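Local atomic coordinates of regulator of polyketide synthase expression (PDB entry 3ONQ), a protein that probably regulates transcription of polyketide synthase genes, binding DNA through a PucR-type helix-turn-helix domain near its C terminus. Residues B[89-94]-B[146-151]; B[113-118]-B[156-161]; B[151-156]-B[163-168]; B[128-133]-B[140-145]; B[61-64]-B[69-72]. All blocks are in the same frame, centred on the assembly; numbering follows the deposited sequence.

Contact 1 (B[89-94]-B[146-151]); sequences GTYGTF and SLQAAP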
# COMPACT_ATOMS: atom_id res chain seq x y z
N GLY B 89 -25.67 -2.82 -3.05
CA GLY B 89 -25.51 -2.26 -4.38
C GLY B 89 -25.69 -3.32 -5.45
O GLY B 89 -25.70 -4.51 -5.16
N THR B 90 -25.85 -2.89 -6.69
CA THR B 90 -26.05 -3.84 -7.77
C THR B 90 -24.88 -3.83 -8.72
O THR B 90 -24.18 -2.83 -8.87
CB THR B 90 -27.33 -3.56 -8.56
OG1 THR B 90 -27.23 -2.27 -9.16
CG2 THR B 90 -28.53 -3.58 -7.63
N TYR B 91 -24.66 -4.97 -9.36
CA TYR B 91 -23.58 -5.08 -10.32
C TYR B 91 -24.00 -6.05 -11.40
O TYR B 91 -24.05 -7.26 -11.18
CB TYR B 91 -22.31 -5.54 -9.62
CG TYR B 91 -21.16 -5.70 -10.55
CD1 TYR B 91 -20.39 -4.61 -10.93
CD2 TYR B 91 -20.85 -6.95 -11.09
CE1 TYR B 91 -19.32 -4.76 -11.80
CE2 TYR B 91 -19.80 -7.11 -11.95
CZ TYR B 91 -19.04 -6.02 -12.30
OH TYR B 91 -17.98 -6.19 -13.17
N GLY B 92 -24.34 -5.52 -12.57
CA GLY B 92 -24.95 -6.33 -13.60
C GLY B 92 -26.28 -6.85 -13.07
O GLY B 92 -27.09 -6.08 -12.55
N THR B 93 -26.50 -8.15 -13.19
CA THR B 93 -27.70 -8.77 -12.66
C THR B 93 -27.59 -9.08 -11.16
O THR B 93 -28.57 -9.50 -10.53
CB THR B 93 -27.95 -10.10 -13.35
OG1 THR B 93 -26.79 -10.92 -13.19
CG2 THR B 93 -28.21 -9.89 -14.84
N PHE B 94 -26.40 -8.90 -10.58
CA PHE B 94 -26.16 -9.29 -9.19
C PHE B 94 -26.50 -8.18 -8.19
O PHE B 94 -26.30 -7.01 -8.46
CB PHE B 94 -24.70 -9.68 -8.98
CG PHE B 94 -24.21 -10.73 -9.92
CD1 PHE B 94 -24.86 -11.94 -10.02
CD2 PHE B 94 -23.09 -10.50 -10.70
CE1 PHE B 94 -24.40 -12.91 -10.89
CE2 PHE B 94 -22.63 -11.47 -11.57
CZ PHE B 94 -23.29 -12.67 -11.67
N SER B 146 -16.23 -13.99 -7.71
CA SER B 146 -16.76 -15.35 -7.50
C SER B 146 -18.05 -15.55 -8.29
O SER B 146 -18.24 -16.58 -8.91
CB SER B 146 -17.00 -15.67 -6.01
OG SER B 146 -15.78 -15.83 -5.31
N LEU B 147 -18.92 -14.55 -8.26
CA LEU B 147 -20.19 -14.66 -8.95
C LEU B 147 -19.97 -14.69 -10.46
O LEU B 147 -20.63 -15.43 -11.16
CB LEU B 147 -21.14 -13.52 -8.56
CG LEU B 147 -21.68 -13.57 -7.12
CD1 LEU B 147 -22.37 -12.25 -6.71
CD2 LEU B 147 -22.64 -14.75 -6.90
N GLN B 148 -19.03 -13.88 -10.96
CA GLN B 148 -18.69 -13.90 -12.38
C GLN B 148 -18.01 -15.22 -12.80
O GLN B 148 -18.11 -15.64 -13.94
CB GLN B 148 -17.78 -12.72 -12.74
CG GLN B 148 -18.47 -11.36 -12.62
CD GLN B 148 -17.61 -10.22 -13.15
OE1 GLN B 148 -16.42 -10.13 -12.83
NE2 GLN B 148 -18.21 -9.34 -13.95
N ALA B 149 -17.32 -15.85 -11.86
CA ALA B 149 -16.59 -17.09 -12.12
C ALA B 149 -17.49 -18.34 -12.04
O ALA B 149 -17.24 -19.35 -12.70
CB ALA B 149 -15.42 -17.21 -11.12
N ALA B 150 -18.54 -18.25 -11.24
CA ALA B 150 -19.41 -19.39 -10.95
C ALA B 150 -19.87 -20.22 -12.15
O ALA B 150 -19.99 -21.43 -12.05
CB ALA B 150 -20.62 -18.95 -10.13
N PRO B 151 -20.13 -19.59 -13.30
CA PRO B 151 -20.62 -20.41 -14.41
C PRO B 151 -19.63 -21.48 -14.86
O PRO B 151 -20.02 -22.43 -15.54
CB PRO B 151 -20.86 -19.39 -15.53
CG PRO B 151 -21.20 -18.11 -14.78
CD PRO B 151 -20.27 -18.14 -13.58
O HOH W 1 -14.89 -7.82 -13.27
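Phe94 lays one face of its ring against Leu147, and this CH-pi contact dominates the apolar part of the meeting. Leu147 CB stands 3.9 Å from the Phe94 ring centroid, only 11° off the ring normal, while Leu147 CD1 drifts toward the root of the ring, 4.0 Å from Phe94 CG. The two side chains slide past each other in opposite directions, with CB over the ring and CD1 near its root. A flat, broad phenylalanine suits such a flank. The opposite face of the ring carries Thr93 OG1 toward its rim.

Both aromatic residues of the 89-94 segment belong to a beta hairpin. Strands 86-91 and 94-100 are joined by a type II' turn from Tyr91 to Phe94, closed by paired backbone hydrogen bonds, and Gly92 takes the positive phi that glycine adopts readily. Helix 132-149 runs past this hairpin end with its last turn.

Polar contact is looser. Tyr91 has CG anti to the backbone N (chi1 179°), which sends its phenol toward Gln148. Gln148 NE2 arrives in the ring plane at the edge, 3.4 Å from Tyr91 CE2, with the amide turned 69° from the ring. A water donates to Gln148 OE1 at 2.8 Å and makes a weak, long bond with Tyr91 OH. Beyond the contact, Gln148 also touches Leu172 of helix 166-172.

Contact 2 (B[113-118]-B[156-161]); sequences AVMPAF and PSRPLR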
# COMPACT_ATOMS: atom_id res chain seq x y z
N ALA B 113 -30.49 -16.47 6.76
CA ALA B 113 -31.64 -15.59 6.92
C ALA B 113 -32.06 -14.92 5.62
O ALA B 113 -33.25 -14.67 5.41
CB ALA B 113 -31.36 -14.53 8.00
N VAL B 114 -31.11 -14.62 4.73
CA VAL B 114 -31.45 -13.89 3.50
C VAL B 114 -31.56 -14.77 2.25
O VAL B 114 -31.96 -14.30 1.18
CB VAL B 114 -30.49 -12.72 3.22
CG1 VAL B 114 -30.45 -11.79 4.42
CG2 VAL B 114 -29.09 -13.24 2.87
N MSE B 115 -31.21 -16.04 2.38
CA MSE B 115 -31.20 -16.93 1.22
C MSE B 115 -32.47 -16.90 0.37
O MSE B 115 -32.39 -16.92 -0.85
CB MSE B 115 -30.89 -18.35 1.64
CG MSE B 115 -29.42 -18.60 1.79
SE MSE B 115 -29.01 -20.49 1.78
CE MSE B 115 -29.99 -20.98 0.17
N PRO B 116 -33.65 -16.85 1.01
CA PRO B 116 -34.90 -16.88 0.25
C PRO B 116 -35.06 -15.68 -0.68
O PRO B 116 -35.77 -15.78 -1.68
CB PRO B 116 -35.98 -16.84 1.35
CG PRO B 116 -35.31 -17.36 2.56
CD PRO B 116 -33.89 -16.88 2.47
N ALA B 117 -34.39 -14.57 -0.38
CA ALA B 117 -34.47 -13.39 -1.24
C ALA B 117 -33.57 -13.48 -2.47
O ALA B 117 -33.50 -12.53 -3.26
CB ALA B 117 -34.15 -12.14 -0.45
N PHE B 118 -32.88 -14.60 -2.64
CA PHE B 118 -31.99 -14.78 -3.79
C PHE B 118 -32.46 -15.96 -4.63
O PHE B 118 -32.86 -16.99 -4.09
CB PHE B 118 -30.52 -15.01 -3.37
CG PHE B 118 -29.84 -13.79 -2.83
CD1 PHE B 118 -29.23 -12.88 -3.68
CD2 PHE B 118 -29.79 -13.56 -1.45
CE1 PHE B 118 -28.60 -11.74 -3.17
CE2 PHE B 118 -29.16 -12.44 -0.94
CZ PHE B 118 -28.56 -11.52 -1.81
N PRO B 156 -22.06 -26.23 -8.43
CA PRO B 156 -21.64 -25.27 -7.41
C PRO B 156 -22.34 -25.52 -6.07
O PRO B 156 -23.53 -25.85 -6.05
CB PRO B 156 -22.07 -23.92 -8.01
CG PRO B 156 -23.23 -24.26 -8.90
CD PRO B 156 -22.96 -25.64 -9.44
N SER B 157 -21.61 -25.38 -4.97
CA SER B 157 -22.23 -25.38 -3.66
C SER B 157 -23.20 -24.20 -3.56
O SER B 157 -23.14 -23.26 -4.36
CB SER B 157 -21.16 -25.24 -2.56
OG SER B 157 -20.12 -26.19 -2.72
N ARG B 158 -24.11 -24.26 -2.60
CA ARG B 158 -24.96 -23.12 -2.29
C ARG B 158 -25.01 -22.95 -0.78
O ARG B 158 -25.51 -23.82 -0.07
CB ARG B 158 -26.36 -23.32 -2.86
CG ARG B 158 -27.29 -22.16 -2.57
CD ARG B 158 -28.64 -22.34 -3.25
NE ARG B 158 -29.55 -21.26 -2.89
CZ ARG B 158 -29.84 -20.23 -3.68
NH1 ARG B 158 -29.30 -20.14 -4.89
NH2 ARG B 158 -30.69 -19.30 -3.26
N PRO B 159 -24.49 -21.84 -0.27
CA PRO B 159 -23.80 -20.85 -1.08
C PRO B 159 -22.39 -21.27 -1.44
O PRO B 159 -21.80 -22.10 -0.76
CB PRO B 159 -23.74 -19.66 -0.15
CG PRO B 159 -23.59 -20.27 1.17
CD PRO B 159 -24.37 -21.54 1.16
N LEU B 160 -21.85 -20.69 -2.49
CA LEU B 160 -20.46 -20.81 -2.80
C LEU B 160 -19.73 -20.07 -1.69
O LEU B 160 -20.22 -19.07 -1.19
CB LEU B 160 -20.15 -20.16 -4.14
CG LEU B 160 -20.79 -20.78 -5.37
CD1 LEU B 160 -20.75 -19.81 -6.51
CD2 LEU B 160 -20.06 -22.04 -5.71
N ARG B 161 -18.56 -20.56 -1.31
CA ARG B 161 -17.82 -19.94 -0.22
C ARG B 161 -16.34 -19.78 -0.48
O ARG B 161 -15.75 -20.51 -1.24
CB ARG B 161 -17.94 -20.78 1.05
CG ARG B 161 -19.30 -20.88 1.66
CD ARG B 161 -19.19 -21.53 3.01
NE ARG B 161 -20.47 -21.67 3.68
CZ ARG B 161 -21.40 -22.54 3.33
NH1 ARG B 161 -22.54 -22.60 4.00
NH2 ARG B 161 -21.20 -23.35 2.30
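Arg158 reaches across to Met115 and Phe118 in a mixed apolar and weakly polar contact, joining the 3-10 turn and loop that follow helix 107-114 to the loop that enters strand 160-161. The arginine is fully stretched from CG to NE, with CG anti to the backbone N (chi1 180°), a length that carries its head to the carbonyls beyond. Met115, modelled as selenomethionine, comes from the opposite direction, and its bend at chi3 (50°) turns the CE methyl to the edge of the guanidinium, beside NE. The 3.1 Å between Met115 CE and Arg158 NE is very short and its exact value doubtful; the methyl appears to lie beside NE, a buried nitrogen for which the model holds no acceptor. At the far end Arg158 NH2 gives a weak bond to Phe118 O, 3.3 Å long and bent to 135°. The stronger hold lies outside the segments, where NH1 bonds to Ser119 O; NH2 adds a long, weak ion pair with Glu120. A leucine in place of Arg158 would probably leave the carbonyls of Phe118 and Ser119 without these donors and uncover the Met115 methyl. Pro159, preceded by a cis peptide bond, turns the chain toward strand 160-161, the edge strand that closes a beta-alpha-beta crossover by running parallel to strand 124-131.

Contact 3 (B[151-156]-B[163-168]); sequences PALSTP and DELLPE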
# COMPACT_ATOMS: atom_id res chain seq x y z
N PRO B 151 -20.13 -19.59 -13.30
CA PRO B 151 -20.62 -20.41 -14.41
C PRO B 151 -19.63 -21.48 -14.86
O PRO B 151 -20.02 -22.43 -15.54
CB PRO B 151 -20.86 -19.39 -15.53
CG PRO B 151 -21.20 -18.11 -14.78
CD PRO B 151 -20.27 -18.14 -13.58
N ALA B 152 -18.37 -21.35 -14.48
CA ALA B 152 -17.37 -22.32 -14.89
C ALA B 152 -17.55 -23.61 -14.10
O ALA B 152 -16.98 -24.63 -14.46
CB ALA B 152 -15.97 -21.77 -14.69
N LEU B 153 -18.31 -23.56 -13.01
CA LEU B 153 -18.47 -24.71 -12.11
C LEU B 153 -19.66 -25.57 -12.47
O LEU B 153 -20.77 -25.06 -12.62
CB LEU B 153 -18.65 -24.25 -10.67
CG LEU B 153 -17.42 -23.84 -9.89
CD1 LEU B 153 -17.80 -23.66 -8.42
CD2 LEU B 153 -16.36 -24.88 -10.04
N SER B 154 -19.42 -26.87 -12.61
CA SER B 154 -20.48 -27.82 -12.94
C SER B 154 -21.53 -27.89 -11.84
O SER B 154 -22.72 -27.65 -12.07
CB SER B 154 -19.87 -29.21 -13.17
OG SER B 154 -18.52 -29.25 -12.73
N THR B 155 -21.08 -28.22 -10.64
CA THR B 155 -21.98 -28.41 -9.52
C THR B 155 -21.59 -27.48 -8.37
O THR B 155 -20.87 -27.88 -7.46
CB THR B 155 -21.97 -29.87 -9.05
OG1 THR B 155 -20.62 -30.34 -8.96
CG2 THR B 155 -22.74 -30.75 -10.04
N PRO B 156 -22.06 -26.23 -8.43
CA PRO B 156 -21.64 -25.27 -7.41
C PRO B 156 -22.34 -25.52 -6.07
O PRO B 156 -23.53 -25.85 -6.05
CB PRO B 156 -22.07 -23.92 -8.01
CG PRO B 156 -23.23 -24.26 -8.90
CD PRO B 156 -22.96 -25.64 -9.44
N ASP B 163 -12.63 -19.77 -1.01
CA ASP B 163 -11.66 -19.97 -2.07
C ASP B 163 -12.09 -20.98 -3.13
O ASP B 163 -11.26 -21.54 -3.81
CB ASP B 163 -10.30 -20.36 -1.48
CG ASP B 163 -10.35 -21.67 -0.72
OD1 ASP B 163 -9.29 -22.30 -0.58
OD2 ASP B 163 -11.42 -22.06 -0.24
N GLU B 164 -13.39 -21.21 -3.24
CA GLU B 164 -13.93 -22.20 -4.17
C GLU B 164 -13.60 -21.94 -5.65
O GLU B 164 -13.49 -22.87 -6.42
CB GLU B 164 -15.43 -22.33 -4.00
CG GLU B 164 -15.86 -23.42 -3.07
CD GLU B 164 -17.35 -23.63 -3.06
OE1 GLU B 164 -18.04 -22.90 -2.34
OE2 GLU B 164 -17.84 -24.52 -3.79
N LEU B 165 -13.51 -20.68 -6.04
CA LEU B 165 -13.28 -20.30 -7.43
C LEU B 165 -11.94 -19.63 -7.78
O LEU B 165 -11.89 -18.81 -8.68
CB LEU B 165 -14.45 -19.45 -7.92
CG LEU B 165 -15.70 -20.28 -8.12
CD1 LEU B 165 -16.93 -19.49 -7.85
CD2 LEU B 165 -15.73 -20.86 -9.51
N LEU B 166 -10.88 -19.97 -7.07
CA LEU B 166 -9.60 -19.27 -7.24
C LEU B 166 -9.11 -19.20 -8.68
O LEU B 166 -8.81 -18.12 -9.19
CB LEU B 166 -8.52 -19.87 -6.33
CG LEU B 166 -8.64 -19.52 -4.85
CD1 LEU B 166 -7.49 -20.10 -4.05
CD2 LEU B 166 -8.67 -18.01 -4.72
N PRO B 167 -9.00 -20.36 -9.35
CA PRO B 167 -8.41 -20.26 -10.69
C PRO B 167 -9.27 -19.45 -11.67
O PRO B 167 -8.73 -18.62 -12.41
CB PRO B 167 -8.24 -21.73 -11.14
CG PRO B 167 -8.99 -22.56 -10.13
CD PRO B 167 -9.25 -21.74 -8.91
N GLU B 168 -10.58 -19.67 -11.67
CA GLU B 168 -11.45 -18.90 -12.56
C GLU B 168 -11.38 -17.40 -12.24
O GLU B 168 -11.36 -16.55 -13.14
CB GLU B 168 -12.89 -19.41 -12.49
CG GLU B 168 -13.06 -20.83 -13.02
CD GLU B 168 -12.62 -21.90 -12.03
OE1 GLU B 168 -12.32 -21.59 -10.86
OE2 GLU B 168 -12.57 -23.07 -12.45
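Leu153 and Leu165 meet tip to tip, and their torsions show how. In both, CG lies anti to the carbonyl carbon and beside the backbone N. Leu153 is extended on into CD1, and it presents CG and CD1 to a single methyl, Leu165 CD2. The contact is tight: Leu153 CG is 3.4 Å from Leu165 CD2, closer than carbons usually pack, and Leu153 CD1 follows at 3.6 Å from the same methyl. Leu165 has a chi2 of 148°, away from a staggered value, which is consistent with a methyl pressed into limited space. Branched leucines suit the place because each can put a methyl or methine forward without bringing a polar atom along.

A second, smaller contact pairs Ala152 with Glu168. Glu168 chi1 (-66°) sets CG against the alanine methyl, 3.5 Å from Ala152 CB, and the bend at chi2 (78°) turns the carboxylate off to another task: OE2 forms a salt bridge with Arg245 of helix 244-261. Alanine keeps the approach short, and the acid contributes only its aliphatic part.

Leu165 sits at the N-cap position of helix 166-172, and its contact with Leu153 sets that end of the helix against the loop leaving helix 132-149. Both leucines also touch Leu160 of strand 160-161, Leu165 and Glu168 touch Ala149 of helix 132-149, and Ala152 packs on Ala255 of the second subunit.

Contact 4 (B[128-133]-B[140-145]); sequences PVRSGV and LRETMF. With SO4 (sulfate ion), chain P; SO4 (sulfate ion), chain O.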
# COMPACT_ATOMS: atom_id res chain seq x y z
N PRO B 128 -15.63 -14.51 3.36
CA PRO B 128 -15.07 -14.57 4.71
C PRO B 128 -15.24 -13.23 5.43
O PRO B 128 -15.57 -12.21 4.80
CB PRO B 128 -13.57 -14.83 4.47
CG PRO B 128 -13.47 -15.32 3.06
CD PRO B 128 -14.59 -14.66 2.32
N VAL B 129 -15.02 -13.22 6.73
CA VAL B 129 -15.03 -11.97 7.50
C VAL B 129 -13.76 -11.19 7.15
O VAL B 129 -12.69 -11.77 6.99
CB VAL B 129 -15.09 -12.22 9.02
CG1 VAL B 129 -15.03 -10.90 9.80
CG2 VAL B 129 -16.35 -12.97 9.38
N ARG B 130 -13.89 -9.87 7.00
CA ARG B 130 -12.75 -9.01 6.70
C ARG B 130 -12.85 -7.78 7.60
O ARG B 130 -13.91 -7.50 8.17
CB ARG B 130 -12.73 -8.62 5.22
CG ARG B 130 -12.82 -9.79 4.26
CD ARG B 130 -11.47 -10.10 3.63
NE ARG B 130 -11.51 -11.22 2.69
CZ ARG B 130 -10.70 -12.27 2.77
NH1 ARG B 130 -9.81 -12.34 3.75
NH2 ARG B 130 -10.79 -13.25 1.89
N SER B 131 -11.75 -7.03 7.74
CA SER B 131 -11.74 -5.90 8.66
C SER B 131 -11.46 -4.56 7.99
O SER B 131 -10.62 -4.46 7.08
CB SER B 131 -10.75 -6.13 9.80
OG SER B 131 -9.44 -6.29 9.28
N GLY B 132 -12.17 -3.54 8.45
CA GLY B 132 -11.97 -2.18 7.99
C GLY B 132 -12.36 -1.97 6.54
O GLY B 132 -12.86 -2.86 5.85
N VAL B 133 -12.13 -0.75 6.07
CA VAL B 133 -12.49 -0.36 4.71
C VAL B 133 -11.79 -1.22 3.66
O VAL B 133 -12.41 -1.63 2.68
CB VAL B 133 -12.23 1.14 4.49
CG1 VAL B 133 -12.29 1.47 3.03
CG2 VAL B 133 -13.27 1.95 5.26
N LEU B 140 -16.28 -7.28 -1.01
CA LEU B 140 -17.11 -7.00 -2.17
C LEU B 140 -16.49 -7.49 -3.49
O LEU B 140 -17.18 -8.02 -4.35
CB LEU B 140 -17.45 -5.51 -2.25
CG LEU B 140 -18.48 -5.08 -1.20
CD1 LEU B 140 -18.59 -3.55 -1.10
CD2 LEU B 140 -19.82 -5.68 -1.54
N ARG B 141 -15.18 -7.33 -3.64
CA ARG B 141 -14.55 -7.74 -4.88
C ARG B 141 -14.45 -9.28 -5.00
O ARG B 141 -14.75 -9.83 -6.06
CB ARG B 141 -13.19 -7.06 -5.05
CG ARG B 141 -13.33 -5.59 -5.44
CD ARG B 141 -11.99 -4.89 -5.61
NE ARG B 141 -11.14 -5.48 -6.64
CZ ARG B 141 -11.16 -5.12 -7.92
NH1 ARG B 141 -12.00 -4.18 -8.34
NH2 ARG B 141 -10.35 -5.69 -8.80
N GLU B 142 -14.07 -9.97 -3.94
CA GLU B 142 -14.02 -11.43 -4.04
C GLU B 142 -15.42 -11.97 -4.32
O GLU B 142 -15.57 -13.00 -5.00
CB GLU B 142 -13.40 -12.08 -2.80
CG GLU B 142 -14.20 -11.92 -1.50
CD GLU B 142 -13.34 -12.21 -0.27
OE1 GLU B 142 -12.40 -13.03 -0.37
OE2 GLU B 142 -13.58 -11.61 0.80
N THR B 143 -16.43 -11.28 -3.81
CA THR B 143 -17.82 -11.67 -4.05
C THR B 143 -18.18 -11.44 -5.52
O THR B 143 -18.69 -12.34 -6.20
CB THR B 143 -18.80 -10.93 -3.13
OG1 THR B 143 -18.56 -11.32 -1.77
CG2 THR B 143 -20.24 -11.28 -3.49
N MSE B 144 -17.88 -10.25 -6.02
CA MSE B 144 -18.09 -9.95 -7.44
C MSE B 144 -17.40 -10.97 -8.36
O MSE B 144 -18.03 -11.54 -9.25
CB MSE B 144 -17.58 -8.55 -7.78
CG MSE B 144 -17.48 -8.29 -9.32
SE MSE B 144 -16.71 -6.53 -9.64
CE MSE B 144 -14.85 -6.96 -9.22
N PHE B 145 -16.10 -11.18 -8.18
CA PHE B 145 -15.37 -12.11 -9.03
C PHE B 145 -15.86 -13.57 -8.91
O PHE B 145 -15.87 -14.29 -9.91
CB PHE B 145 -13.87 -12.05 -8.75
CG PHE B 145 -13.16 -10.89 -9.40
CD1 PHE B 145 -13.03 -10.83 -10.78
CD2 PHE B 145 -12.58 -9.90 -8.63
CE1 PHE B 145 -12.35 -9.78 -11.39
CE2 PHE B 145 -11.91 -8.85 -9.22
CZ PHE B 145 -11.79 -8.78 -10.60
S SO4 P . -8.59 -9.11 6.50
O1 SO4 P . -8.87 -10.38 5.82
O2 SO4 P . -8.84 -9.25 7.93
O3 SO4 P . -7.19 -8.75 6.29
O4 SO4 P . -9.45 -8.06 5.96
S SO4 O . -6.04 -14.70 3.42
O1 SO4 O . -6.97 -15.82 3.61
O2 SO4 O . -5.31 -14.46 4.67
O3 SO4 O . -5.07 -15.02 2.38
O4 SO4 O . -6.79 -13.51 3.06
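Arg130 and Glu142 form a salt bridge in which two nitrogens grip two oxygens. The guanidinium approaches side-on: Arg130 NE donates to Glu142 OE2 at 2.8 Å, and Arg130 NH2 donates to Glu142 OE1 at 2.8 Å, the latter nearly straight (169°) and on the syn lone pair. The two planes lie 24° apart, and both acceptors stay close to the guanidinium plane, which fixes the arginine's rotation. Glu142 CG takes the crowded position between backbone N and carbonyl carbon (chi1 65°), turning the carboxylate toward the strand.

Arg130 NH1 is occupied by anions instead. It bonds to O1 of one sulfate at 3.0 Å and, weakly, to O4 of a second. The first sulfate also receives Ser131 N on its O4 at 3.1 Å and a weak bond from Ser131 OG. Both ions probably come from the crystallisation liquor. A methionine replacing Arg130 would probably leave the buried Glu142 carboxylate without its charged mate and strip the sulfates of a donor.

The pair ties strand 124-131 to helix 132-149 within a beta-alpha-beta unit, where Glu142 also touches Tyr125 and Ser127 of the strand and Arg169 of helix 166-172.

Contact 5 (B[61-64]-B[69-72]); sequences GVPS and STSL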
# COMPACT_ATOMS: atom_id res chain seq x y z
N GLY B 61 -25.64 -12.43 -5.00
CA GLY B 61 -26.30 -13.37 -5.88
C GLY B 61 -27.34 -12.61 -6.69
O GLY B 61 -27.28 -11.38 -6.77
N VAL B 62 -28.28 -13.32 -7.28
CA VAL B 62 -29.31 -12.69 -8.09
C VAL B 62 -30.62 -12.65 -7.31
O VAL B 62 -31.03 -13.67 -6.77
CB VAL B 62 -29.52 -13.46 -9.40
CG1 VAL B 62 -30.65 -12.83 -10.23
CG2 VAL B 62 -28.22 -13.54 -10.20
N PRO B 63 -31.28 -11.49 -7.27
CA PRO B 63 -32.50 -11.40 -6.45
C PRO B 63 -33.57 -12.40 -6.87
O PRO B 63 -33.69 -12.72 -8.04
CB PRO B 63 -32.98 -9.95 -6.64
CG PRO B 63 -32.11 -9.36 -7.71
CD PRO B 63 -30.87 -10.18 -7.81
N SER B 64 -34.32 -12.89 -5.89
CA SER B 64 -35.32 -13.92 -6.12
C SER B 64 -36.48 -13.41 -6.97
O SER B 64 -36.96 -14.11 -7.87
CB SER B 64 -35.86 -14.42 -4.78
OG SER B 64 -36.39 -15.73 -4.90
N SER B 69 -37.14 -5.84 -3.53
CA SER B 69 -37.64 -6.85 -2.61
C SER B 69 -36.50 -7.49 -1.84
O SER B 69 -36.56 -7.65 -0.61
CB SER B 69 -38.42 -7.92 -3.36
OG SER B 69 -38.84 -8.94 -2.48
N THR B 70 -35.44 -7.85 -2.55
CA THR B 70 -34.29 -8.44 -1.91
C THR B 70 -33.63 -7.47 -0.92
O THR B 70 -33.25 -7.86 0.18
CB THR B 70 -33.27 -8.95 -2.94
OG1 THR B 70 -33.81 -10.09 -3.61
CG2 THR B 70 -31.97 -9.37 -2.25
N SER B 71 -33.54 -6.20 -1.29
CA SER B 71 -32.92 -5.19 -0.43
C SER B 71 -33.69 -5.01 0.87
O SER B 71 -33.09 -4.80 1.93
CB SER B 71 -32.83 -3.83 -1.14
OG SER B 71 -31.91 -3.87 -2.22
N LEU B 72 -35.01 -5.05 0.78
CA LEU B 72 -35.85 -4.91 1.96
C LEU B 72 -35.66 -6.12 2.87
O LEU B 72 -35.47 -5.98 4.08
CB LEU B 72 -37.32 -4.78 1.57
CG LEU B 72 -38.30 -4.73 2.74
CD1 LEU B 72 -37.88 -3.64 3.72
CD2 LEU B 72 -39.72 -4.51 2.24
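Thr70 meets Pro63 through its hydroxyl, a placement set by chi1 of -70°, which puts OG1 anti to the carbonyl carbon and beside the backbone N, with CG2 anti to the N instead. On the other side Pro63, locked by its ring at phi -59° and carrying psi 146°, presents its CB to the helix. The two residues stand in the connection between strand 55-61 and helix 67-80, the first step of a split beta-alpha-beta unit: strand 86-91, which follows the helix, runs parallel to strand 55-61, with the antiparallel strand 94-100 between them.

What touches is modest. Thr70 OG1 comes within 3.1 Å of Pro63 CB, a close approach of hydroxyl to ring carbon, and Thr70 CB lies 3.8 Å from the same Pro63 CB. No hydrogen bond spans the segments. The hydroxyl looks elsewhere, bonding to the carbonyl of Ala117 and, more weakly, to that of Ser66 one turn back in its own helix. A threonine suits such a spot, since it combines a small hydroxyl for the neighbouring carbonyl with a methyl branch, and its side chain packs on Leu95 of strand 94-100 and on Phe118. Proline supplies a rigid loop wall without an N-H in need of a partner.

Ser64, next along, turns its backbone N-H to the same carbonyl of Ala117, and that one oxygen therefore receives both the Ser64 N-H and the Thr70 hydroxyl.

From the N terminus, contact 5 closes first, a short loop between strand 55-61 and helix 67-80, before any other opens. Contact 1 then starts at the hairpin end of strand 86-91 and contact 2 starts after helix 107-114. Contact 4, joining strand 124-131 to its following helix, is nested inside both. Contact 1 closes on the end of helix 132-149; contact 3 opens at once, sharing Pro151 with it, and contact 2 closes at strand 160-161. Contact 2 therefore crosses contacts 1 and 3, which stand in series. Contact 3 closes last, at the start of helix 166-172, while contact 5 touches contacts 1 and 2.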